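Local structure of TRAP-T family transporter, DctP (Periplasmic binding) subunit (Sulfitobacter sp. NAS-14.1, 4PF8) at residues P97-V102 and K128-K133; Y115-G120 and N319-A324; S216-A221 and M277-D282. The protein binds beta-D-galacturonate as the periplasmic solute-binding subunit of a TRAP transporter and probably delivers it to the membrane components for uptake. All blocks are in the same frame, centred on the assembly; numbering follows the deposited sequence.

Overall arrangement
Contacts 1 and 2 form one continuous apolar region, their centres 14 Å apart: Val102 CG1 lies 4.2 Å from Phe321 CE2, so the 3-10 segment 97-102 of contact 1 packs directly on the C-terminal helix of contact 2. Helices 111-118 and 121-132, which supply one segment to each, follow one another in the chain. Contact 3 stands apart, about 34 Å from contact 1 and 32 Å from contact 2 between centres, and lies across the centre of the chain from contact 1. Its segments fall within the long loop that contact 2 closes. The bound galacturonate is about 12 Å from the side chains of Thr99 and Ile280 and about 14 Å from Met118.

Contact 1. Residues P97-V102 and K128-K133; sequences PATNVV and KALEEK
The 3-10 segment 97-102, in the loop that leads from helix 89-92 to helix 111-118, rests against the C-terminal end of helix 121-132, and the two meet methyl to methyl. Ala98 CB and Ala129 CB, both directed at the opposite segment, come within 3.6 Å of each other. Having so little side chain between them, these alanines let the backbones approach closely, and their CA atoms are 6.4 Å apart. Two looser apolar contacts lie beside this pair. Thr99 turns its methyl CG2 to Leu130 CD2, a loose approach of 4.3 Å in one of the two modelled conformers of that leucine, while its hydroxyl OG1 is hydrogen-bonded to Val96 O. With chi1 at 65°, Thr99 thus splits its two branches between the helix and its own loop. In addition, Pro97 CD comes within 4.4 Å of Lys133 CE, near the end of the lysine chain. Lys133 reaches this position through bends at chi1 and chi2 (-65° and -58°), which carry its chain across toward Pro97. Met92 of helix 89-92 touches both Thr99 and Leu130, Val96 packs on Ala129 and Lys133, and Leu317 of helix 315-322 meets Ala98, so helices 89-92 and 315-322 both border the contact, with Val96 of the same loop beside it.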
loop_
_atom_site.group_PDB
_atom_site.type_symbol
_atom_site.label_atom_id
_atom_site.label_comp_id
_atom_site.label_asym_id
_atom_site.label_seq_id
_atom_site.Cartn_x
_atom_site.Cartn_y
_atom_site.Cartn_z
ATOM N N PRO A 97 -14.252 5.934 -0.631
ATOM C CA PRO A 97 -13.753 7.215 -0.112
ATOM C C PRO A 97 -13.263 7.188 1.345
ATOM O O PRO A 97 -12.306 7.900 1.664
ATOM C CB PRO A 97 -14.956 8.142 -0.290
ATOM C CG PRO A 97 -15.656 7.576 -1.514
ATOM C CD PRO A 97 -15.496 6.095 -1.405
ATOM N N ALA A 98 -13.871 6.372 2.205
ATOM C CA ALA A 98 -13.439 6.316 3.605
ATOM C C ALA A 98 -11.959 5.958 3.743
ATOM O O ALA A 98 -11.277 6.409 4.677
ATOM C CB ALA A 98 -14.291 5.329 4.389
ATOM N N THR A 99 -11.437 5.181 2.805
ATOM C CA THR A 99 -10.070 4.713 2.934
ATOM C C THR A 99 -9.048 5.815 2.663
ATOM O O THR A 99 -7.885 5.598 2.897
ATOM C CB THR A 99 -9.745 3.501 2.034
ATOM O OG1 THR A 99 -9.839 3.874 0.652
ATOM C CG2 THR A 99 -10.681 2.355 2.345
ATOM N N ASN A 100 -9.472 6.983 2.185
ATOM C CA ASN A 100 -8.497 8.060 1.991
ATOM C C ASN A 100 -7.772 8.428 3.268
ATOM O O ASN A 100 -6.651 8.890 3.226
ATOM C CB ASN A 100 -9.141 9.310 1.389
ATOM C CG ASN A 100 -9.418 9.161 -0.073
ATOM O OD1 ASN A 100 -8.501 8.959 -0.863
ATOM N ND2 ASN A 100 -10.685 9.234 -0.450
ATOM N N VAL A 101 -8.414 8.212 4.412
ATOM C CA VAL A 101 -7.833 8.624 5.688
ATOM C C VAL A 101 -6.464 8.002 5.981
ATOM O O VAL A 101 -5.652 8.608 6.662
ATOM C CB VAL A 101 -8.793 8.341 6.868
ATOM C CG1 VAL A 101 -10.109 9.078 6.667
ATOM C CG2 VAL A 101 -9.022 6.837 7.040
ATOM N N VAL A 102 -6.199 6.795 5.491
ATOM C CA VAL A 102 -4.906 6.148 5.747
ATOM C C VAL A 102 -3.819 6.622 4.796
ATOM O O VAL A 102 -2.640 6.331 5.001
ATOM C CB VAL A 102 -4.972 4.598 5.689
ATOM C CG1 VAL A 102 -6.014 4.098 6.646
ATOM C CG2 VAL A 102 -5.224 4.111 4.248
ATOM N N LYS A 128 -16.118 -1.990 7.152
ATOM C CA LYS A 128 -17.533 -1.777 6.821
ATOM C C LYS A 128 -17.664 -0.948 5.545
ATOM O O LYS A 128 -18.489 -1.236 4.689
ATOM C CB LYS A 128 -18.259 -1.109 8.002
ATOM C CG LYS A 128 -19.730 -0.792 7.773
ATOM C CD LYS A 128 -20.404 -0.307 9.071
ATOM C CE LYS A 128 -21.863 0.133 8.859
ATOM N NZ LYS A 128 -22.133 0.637 7.474
ATOM N N ALA A 129 -16.837 0.087 5.407
ATOM C CA ALA A 129 -16.862 0.908 4.195
ATOM C C ALA A 129 -16.522 0.077 2.956
ATOM O O ALA A 129 -17.133 0.245 1.900
ATOM C CB ALA A 129 -15.894 2.077 4.327
ATOM N N LEU A 130 -15.537 -0.800 3.077
ATOM C CA LEU A 130 -15.176 -1.675 1.969
ATOM C C LEU A 130 -16.327 -2.609 1.610
ATOM O O LEU A 130 -16.600 -2.846 0.440
ATOM C CB LEU A 130 -13.930 -2.472 2.303
ATOM C CG LEU A 130 -12.629 -1.668 2.335
ATOM C CD1 LEU A 130 -11.568 -2.387 3.169
ATOM C CD2 LEU A 130 -12.132 -1.417 0.922
ATOM N N GLU A 131 -17.015 -3.138 2.616
ATOM C CA GLU A 131 -18.103 -4.072 2.368
ATOM C C GLU A 131 -19.227 -3.392 1.596
ATOM O O GLU A 131 -19.877 -4.009 0.749
ATOM C CB GLU A 131 -18.637 -4.635 3.691
ATOM C CG GLU A 131 -19.667 -5.737 3.514
ATOM C CD GLU A 131 -20.244 -6.239 4.839
ATOM O OE1 GLU A 131 -19.943 -5.641 5.894
ATOM O OE2 GLU A 131 -20.997 -7.229 4.829
ATOM N N GLU A 132 -19.466 -2.115 1.891
ATOM C CA GLU A 132 -20.478 -1.321 1.190
ATOM C C GLU A 132 -20.183 -1.154 -0.289
ATOM O O GLU A 132 -21.081 -0.868 -1.097
ATOM C CB GLU A 132 -20.601 0.051 1.836
ATOM C CG GLU A 132 -21.278 -0.029 3.175
ATOM C CD GLU A 132 -21.377 1.311 3.857
ATOM O OE1 GLU A 132 -20.725 2.272 3.376
ATOM O OE2 GLU A 132 -22.096 1.388 4.880
ATOM N N LYS A 133 -18.915 -1.305 -0.642
ATOM C CA LYS A 133 -18.491 -1.173 -2.022
ATOM C C LYS A 133 -18.169 -2.529 -2.664
ATOM O O LYS A 133 -17.522 -2.592 -3.706
ATOM C CB LYS A 133 -17.272 -0.256 -2.089
ATOM C CG LYS A 133 -17.559 1.185 -1.679
ATOM C CD LYS A 133 -18.634 1.800 -2.531
ATOM C CE LYS A 133 -18.765 3.307 -2.328
ATOM N NZ LYS A 133 -19.132 3.663 -0.948
#

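Contact 2. Residues Y115-G120 and N319-A324; sequences YELMDG and NLFRNA
Aliphatic packing between Leu117 of helix 111-118 and the last modelled residues of the chain makes up much of this contact. Both methyls of Leu117 face Ala324 CB, CD2 at 3.7 Å and CD1 at 3.9 Å, and CD1 also approaches Phe321 CD2 obliquely at 4.2 Å. The Leu117 side chain, with CG anti to its carbonyl carbon (chi1 -66°), therefore fits between Ala324 and the Phe321 ring. A Met-aromatic contact comes next. The selenium of Met118, deposited as selenomethionine, lies near the ring plane at the edge of Phe321, 3.9 Å from CE2 and 84° off the ring normal. Bends at chi2 and chi3 curl the Met118 chain and bring SE to that edge, and the two side chains cross at about a right angle. Polar interactions lie within the C-terminal helix itself: Arg322 holds Asn319 OD1 side-on, through NE at 2.6 Å and NH2 at 2.8 Å, with the oxygen close to the guanidinium plane. Elsewhere, Pro122 touches both Leu117 and Phe321, extending the apolar patch onto helix 121-132, and Asp119 forms a salt bridge with Arg266. The chemistry is that of a nonpolar seam joining distant parts of the chain: a leucine methyl and a polarisable selenium meet one side of an aromatic ring, and the guanidinium of Arg322 finds its bonds within its own helix, away from the seam.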
loop_
_atom_site.group_PDB
_atom_site.type_symbol
_atom_site.label_atom_id
_atom_site.label_comp_id
_atom_site.label_asym_id
_atom_site.label_seq_id
_atom_site.Cartn_x
_atom_site.Cartn_y
_atom_site.Cartn_z
ATOM N N TYR A 115 -0.879 -1.177 13.203
ATOM C CA TYR A 115 -1.451 -2.509 13.458
ATOM C C TYR A 115 -2.578 -2.402 14.489
ATOM O O TYR A 115 -3.653 -2.978 14.313
ATOM C CB TYR A 115 -0.438 -3.493 14.045
ATOM C CG TYR A 115 0.613 -4.110 13.134
ATOM C CD1 TYR A 115 0.941 -3.586 11.894
ATOM C CD2 TYR A 115 1.295 -5.244 13.553
ATOM C CE1 TYR A 115 1.926 -4.187 11.105
ATOM C CE2 TYR A 115 2.256 -5.842 12.779
ATOM C CZ TYR A 115 2.581 -5.314 11.569
ATOM O OH TYR A 115 3.561 -5.962 10.860
ATOM N N GLU A 116 -2.327 -1.670 15.572
ATOM C CA GLU A 116 -3.288 -1.545 16.653
ATOM C C GLU A 116 -4.598 -0.945 16.153
ATOM O O GLU A 116 -5.682 -1.431 16.498
ATOM C CB GLU A 116 -2.711 -0.707 17.797
ATOM N N LEU A 117 -4.500 0.097 15.332
ATOM C CA LEU A 117 -5.693 0.788 14.836
ATOM C C LEU A 117 -6.426 -0.059 13.801
ATOM O O LEU A 117 -7.655 -0.190 13.868
ATOM C CB LEU A 117 -5.316 2.159 14.241
ATOM C CG LEU A 117 -4.774 3.163 15.267
ATOM C CD1 LEU A 117 -4.287 4.424 14.598
ATOM C CD2 LEU A 117 -5.826 3.496 16.299
HETATM N N MSE A 118 -5.677 -0.625 12.866
HETATM C CA MSE A 118 -6.280 -1.399 11.782
HETATM C C MSE A 118 -6.877 -2.717 12.283
HETATM O O MSE A 118 -7.847 -3.220 11.702
HETATM C CB MSE A 118 -5.267 -1.655 10.665
HETATM C CG MSE A 118 -4.820 -0.374 9.977
HETATM SE SE MSE A 118 -6.305 0.648 9.188
HETATM C CE MSE A 118 -6.825 -0.664 7.910
ATOM N N ASP A 119 -6.321 -3.277 13.353
ATOM C CA ASP A 119 -6.864 -4.517 13.948
ATOM C C ASP A 119 -7.982 -4.231 14.956
ATOM O O ASP A 119 -8.613 -5.153 15.475
ATOM C CB ASP A 119 -5.754 -5.333 14.628
ATOM C CG ASP A 119 -4.720 -5.885 13.633
ATOM O OD1 ASP A 119 -4.967 -5.846 12.403
ATOM O OD2 ASP A 119 -3.661 -6.372 14.090
ATOM N N GLY A 120 -8.221 -2.951 15.226
ATOM C CA GLY A 120 -9.227 -2.529 16.179
ATOM C C GLY A 120 -10.402 -1.822 15.524
ATOM O O GLY A 120 -10.760 -2.102 14.377
ATOM N N ASN A 319 -10.056 12.043 12.620
ATOM C CA ASN A 319 -9.613 12.247 14.000
ATOM C C ASN A 319 -9.480 10.936 14.767
ATOM O O ASN A 319 -8.607 10.784 15.627
ATOM C CB ASN A 319 -10.552 13.216 14.716
ATOM C CG ASN A 319 -10.459 14.615 14.152
ATOM O OD1 ASN A 319 -9.400 15.025 13.688
ATOM N ND2 ASN A 319 -11.567 15.351 14.177
ATOM N N LEU A 320 -10.334 9.975 14.440
ATOM C CA LEU A 320 -10.190 8.637 14.978
ATOM C C LEU A 320 -8.762 8.114 14.758
ATOM O O LEU A 320 -8.203 7.431 15.616
ATOM C CB LEU A 320 -11.220 7.712 14.323
ATOM C CG LEU A 320 -11.497 6.356 14.959
ATOM C CD1 LEU A 320 -11.914 6.523 16.408
ATOM C CD2 LEU A 320 -12.585 5.636 14.175
ATOM N N PHE A 321 -8.162 8.445 13.614
ATOM C CA PHE A 321 -6.797 8.013 13.327
ATOM C C PHE A 321 -5.746 8.989 13.861
ATOM O O PHE A 321 -4.903 8.614 14.667
ATOM C CB PHE A 321 -6.596 7.791 11.820
ATOM C CG PHE A 321 -7.233 6.525 11.316
ATOM C CD1 PHE A 321 -8.592 6.467 11.083
ATOM C CD2 PHE A 321 -6.475 5.387 11.103
ATOM C CE1 PHE A 321 -9.179 5.296 10.635
ATOM C CE2 PHE A 321 -7.064 4.220 10.662
ATOM C CZ PHE A 321 -8.411 4.177 10.426
ATOM N N ARG A 322 -5.801 10.240 13.426
ATOM C CA ARG A 322 -4.689 11.149 13.686
ATOM C C ARG A 322 -4.562 11.537 15.164
ATOM O O ARG A 322 -3.493 11.975 15.594
ATOM C CB ARG A 322 -4.779 12.402 12.807
ATOM C CG ARG A 322 -5.879 13.353 13.201
ATOM C CD ARG A 322 -5.840 14.625 12.368
ATOM N NE ARG A 322 -7.022 15.443 12.612
ATOM C CZ ARG A 322 -7.279 16.595 12.004
ATOM N NH1 ARG A 322 -6.431 17.088 11.113
ATOM N NH2 ARG A 322 -8.386 17.261 12.295
ATOM N N ASN A 323 -5.637 11.382 15.933
ATOM C CA ASN A 323 -5.606 11.718 17.349
ATOM C C ASN A 323 -5.507 10.496 18.250
ATOM O O ASN A 323 -5.654 10.607 19.466
ATOM C CB ASN A 323 -6.851 12.522 17.740
ATOM C CG ASN A 323 -6.889 13.889 17.082
ATOM O OD1 ASN A 323 -5.850 14.458 16.742
ATOM N ND2 ASN A 323 -8.090 14.424 16.904
ATOM N N ALA A 324 -5.265 9.325 17.666
ATOM C CA ALA A 324 -5.153 8.110 18.466
ATOM C C ALA A 324 -3.945 8.214 19.396
ATOM O O ALA A 324 -2.847 8.562 18.942
ATOM C CB ALA A 324 -5.023 6.897 17.563
#

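Contact 3. Residues S216-A221 and M277-D282; sequences SHFEVA and MKIIMD
A chi1 of 79° places Phe218 CG between its own backbone N and carbonyl carbon, and from there the ring extends to helix 248-282. On that helix Ile279 has CG2 anti to its backbone N, with chi1 to CG1 at -71°, which presents this methyl to the far end of the ring: Phe218 CZ and Ile279 CG2 are 3.9 Å apart. The two side chains cross at about a right angle. Farther back, CD2 of the ring lies 4.2 Å from Ile280 CA, and CE2 is 4.1 Å from Ile279 O, so the aromatic group packs against the helix backbone as well as its side chains. Nearer the ring's root, Phe218 CB meets Ile280 CG1 at 4.4 Å. The neighbouring Glu219 lays its CG over the centre of one ring face, 3.8 Å above the plane, which probably limits the ring's rotation. Tyr212 of helix 209-214 and Val285, in the loop before strand 286-289, each touch both Phe218 and Ile280. On another side of the long helix, Lys278 NZ bridges to the syn lone pair of Asp282 OD2 at 3.0 Å. The arrangement is a small aromatic-aliphatic contact between a short helical turn and the C-terminal end of a long helix. It joins helix 217-220, just ahead of strand 223-230, to helix 248-282, consistent with the long helix that spans both lobes in TRAP solute-binding proteins.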
loop_
_atom_site.group_PDB
_atom_site.type_symbol
_atom_site.label_atom_id
_atom_site.label_comp_id
_atom_site.label_asym_id
_atom_site.label_seq_id
_atom_site.Cartn_x
_atom_site.Cartn_y
_atom_site.Cartn_z
ATOM N N SER A 216 13.888 -3.094 -8.643
ATOM C CA SER A 216 15.132 -2.539 -9.159
ATOM C C SER A 216 15.129 -1.013 -9.263
ATOM O O SER A 216 16.024 -0.442 -9.892
ATOM C CB SER A 216 15.516 -3.147 -10.504
ATOM O OG SER A 216 15.716 -4.551 -10.393
ATOM N N HIS A 217 14.158 -0.333 -8.668
ATOM C CA HIS A 217 14.187 1.126 -8.681
ATOM C C HIS A 217 15.494 1.620 -8.073
ATOM O O HIS A 217 16.005 2.674 -8.468
ATOM C CB HIS A 217 13.014 1.747 -7.949
ATOM C CG HIS A 217 11.691 1.495 -8.598
ATOM N ND1 HIS A 217 10.494 1.849 -8.012
ATOM C CD2 HIS A 217 11.373 0.874 -9.763
ATOM C CE1 HIS A 217 9.497 1.455 -8.791
ATOM N NE2 HIS A 217 10.004 0.849 -9.844
ATOM N N PHE A 218 16.034 0.878 -7.103
ATOM C CA PHE A 218 17.254 1.317 -6.429
ATOM C C PHE A 218 18.453 1.311 -7.335
ATOM O O PHE A 218 19.443 1.958 -7.027
ATOM C CB PHE A 218 17.534 0.477 -5.192
ATOM C CG PHE A 218 18.145 -0.869 -5.468
ATOM C CD1 PHE A 218 17.382 -1.905 -5.965
ATOM C CD2 PHE A 218 19.487 -1.110 -5.202
ATOM C CE1 PHE A 218 17.928 -3.156 -6.214
ATOM C CE2 PHE A 218 20.048 -2.371 -5.433
ATOM C CZ PHE A 218 19.265 -3.388 -5.940
ATOM N N GLU A 219 18.375 0.615 -8.461
ATOM C CA GLU A 219 19.476 0.606 -9.413
ATOM C C GLU A 219 19.492 1.856 -10.287
ATOM O O GLU A 219 20.514 2.159 -10.913
ATOM C CB GLU A 219 19.415 -0.644 -10.299
ATOM C CG GLU A 219 19.617 -1.932 -9.497
ATOM C CD GLU A 219 19.591 -3.193 -10.341
ATOM O OE1 GLU A 219 20.003 -4.258 -9.830
ATOM O OE2 GLU A 219 19.156 -3.130 -11.509
ATOM N N VAL A 220 18.372 2.556 -10.361
ATOM C CA VAL A 220 18.259 3.733 -11.232
ATOM C C VAL A 220 17.972 5.031 -10.463
ATOM O O VAL A 220 18.009 6.117 -11.043
ATOM C CB VAL A 220 17.203 3.506 -12.345
ATOM C CG1 VAL A 220 17.708 2.459 -13.358
ATOM C CG2 VAL A 220 15.884 3.070 -11.781
ATOM N N ALA A 221 17.697 4.927 -9.166
ATOM C CA ALA A 221 17.500 6.100 -8.308
ATOM C C ALA A 221 18.297 5.831 -7.034
ATOM O O ALA A 221 17.821 5.140 -6.121
ATOM C CB ALA A 221 16.025 6.297 -8.008
HETATM N N MSE A 277 16.862 -3.456 2.859
HETATM C CA MSE A 277 17.775 -2.384 3.258
HETATM C C MSE A 277 19.229 -2.797 3.072
HETATM O O MSE A 277 20.046 -2.011 2.592
HETATM C CB MSE A 277 17.538 -1.976 4.708
HETATM C CG MSE A 277 16.296 -1.155 4.942
HETATM SE SE MSE A 277 16.327 0.626 4.058
HETATM C CE MSE A 277 18.070 0.886 3.910
ATOM N N LYS A 278 19.563 -4.025 3.454
ATOM C CA LYS A 278 20.928 -4.508 3.264
ATOM C C LYS A 278 21.327 -4.540 1.777
ATOM O O LYS A 278 22.432 -4.136 1.403
ATOM C CB LYS A 278 21.100 -5.890 3.905
ATOM C CG LYS A 278 22.550 -6.332 3.969
ATOM C CD LYS A 278 22.689 -7.660 4.655
ATOM C CE LYS A 278 24.152 -7.999 4.872
ATOM N NZ LYS A 278 24.903 -8.124 3.584
ATOM N N ILE A 279 20.425 -5.023 0.930
ATOM C CA ILE A 279 20.668 -5.073 -0.512
ATOM C C ILE A 279 20.890 -3.663 -1.071
ATOM O O ILE A 279 21.805 -3.427 -1.877
ATOM C CB ILE A 279 19.495 -5.773 -1.219
ATOM C CG1 ILE A 279 19.518 -7.262 -0.887
ATOM C CG2 ILE A 279 19.555 -5.580 -2.737
ATOM C CD1 ILE A 279 18.261 -7.968 -1.225
ATOM N N ILE A 280 20.045 -2.736 -0.640
ATOM C CA ILE A 280 20.093 -1.345 -1.073
ATOM C C ILE A 280 21.434 -0.750 -0.702
ATOM O O ILE A 280 22.126 -0.141 -1.541
ATOM C CB ILE A 280 18.925 -0.565 -0.392
ATOM C CG1 ILE A 280 17.594 -0.940 -1.078
ATOM C CG2 ILE A 280 19.169 0.934 -0.352
ATOM C CD1 ILE A 280 16.369 -0.601 -0.200
HETATM N N MSE A 281 21.857 -0.961 0.537
HETATM C CA MSE A 281 23.105 -0.355 0.986
HETATM C C MSE A 281 24.295 -1.016 0.299
HETATM O O MSE A 281 25.253 -0.333 -0.104
HETATM C CB MSE A 281 23.209 -0.420 2.503
HETATM C CG MSE A 281 22.136 0.439 3.184
HETATM SE SE MSE A 281 22.294 0.479 5.119
HETATM C CE MSE A 281 21.854 -1.346 5.486
ATOM N N ASP A 282 24.239 -2.334 0.133
ATOM C CA ASP A 282 25.333 -3.061 -0.515
ATOM C C ASP A 282 25.407 -2.718 -2.016
ATOM O O ASP A 282 26.441 -2.917 -2.658
ATOM C CB ASP A 282 25.144 -4.570 -0.379
ATOM C CG ASP A 282 25.396 -5.093 1.031
ATOM O OD1 ASP A 282 25.901 -4.350 1.896
ATOM O OD2 ASP A 282 25.074 -6.280 1.260
#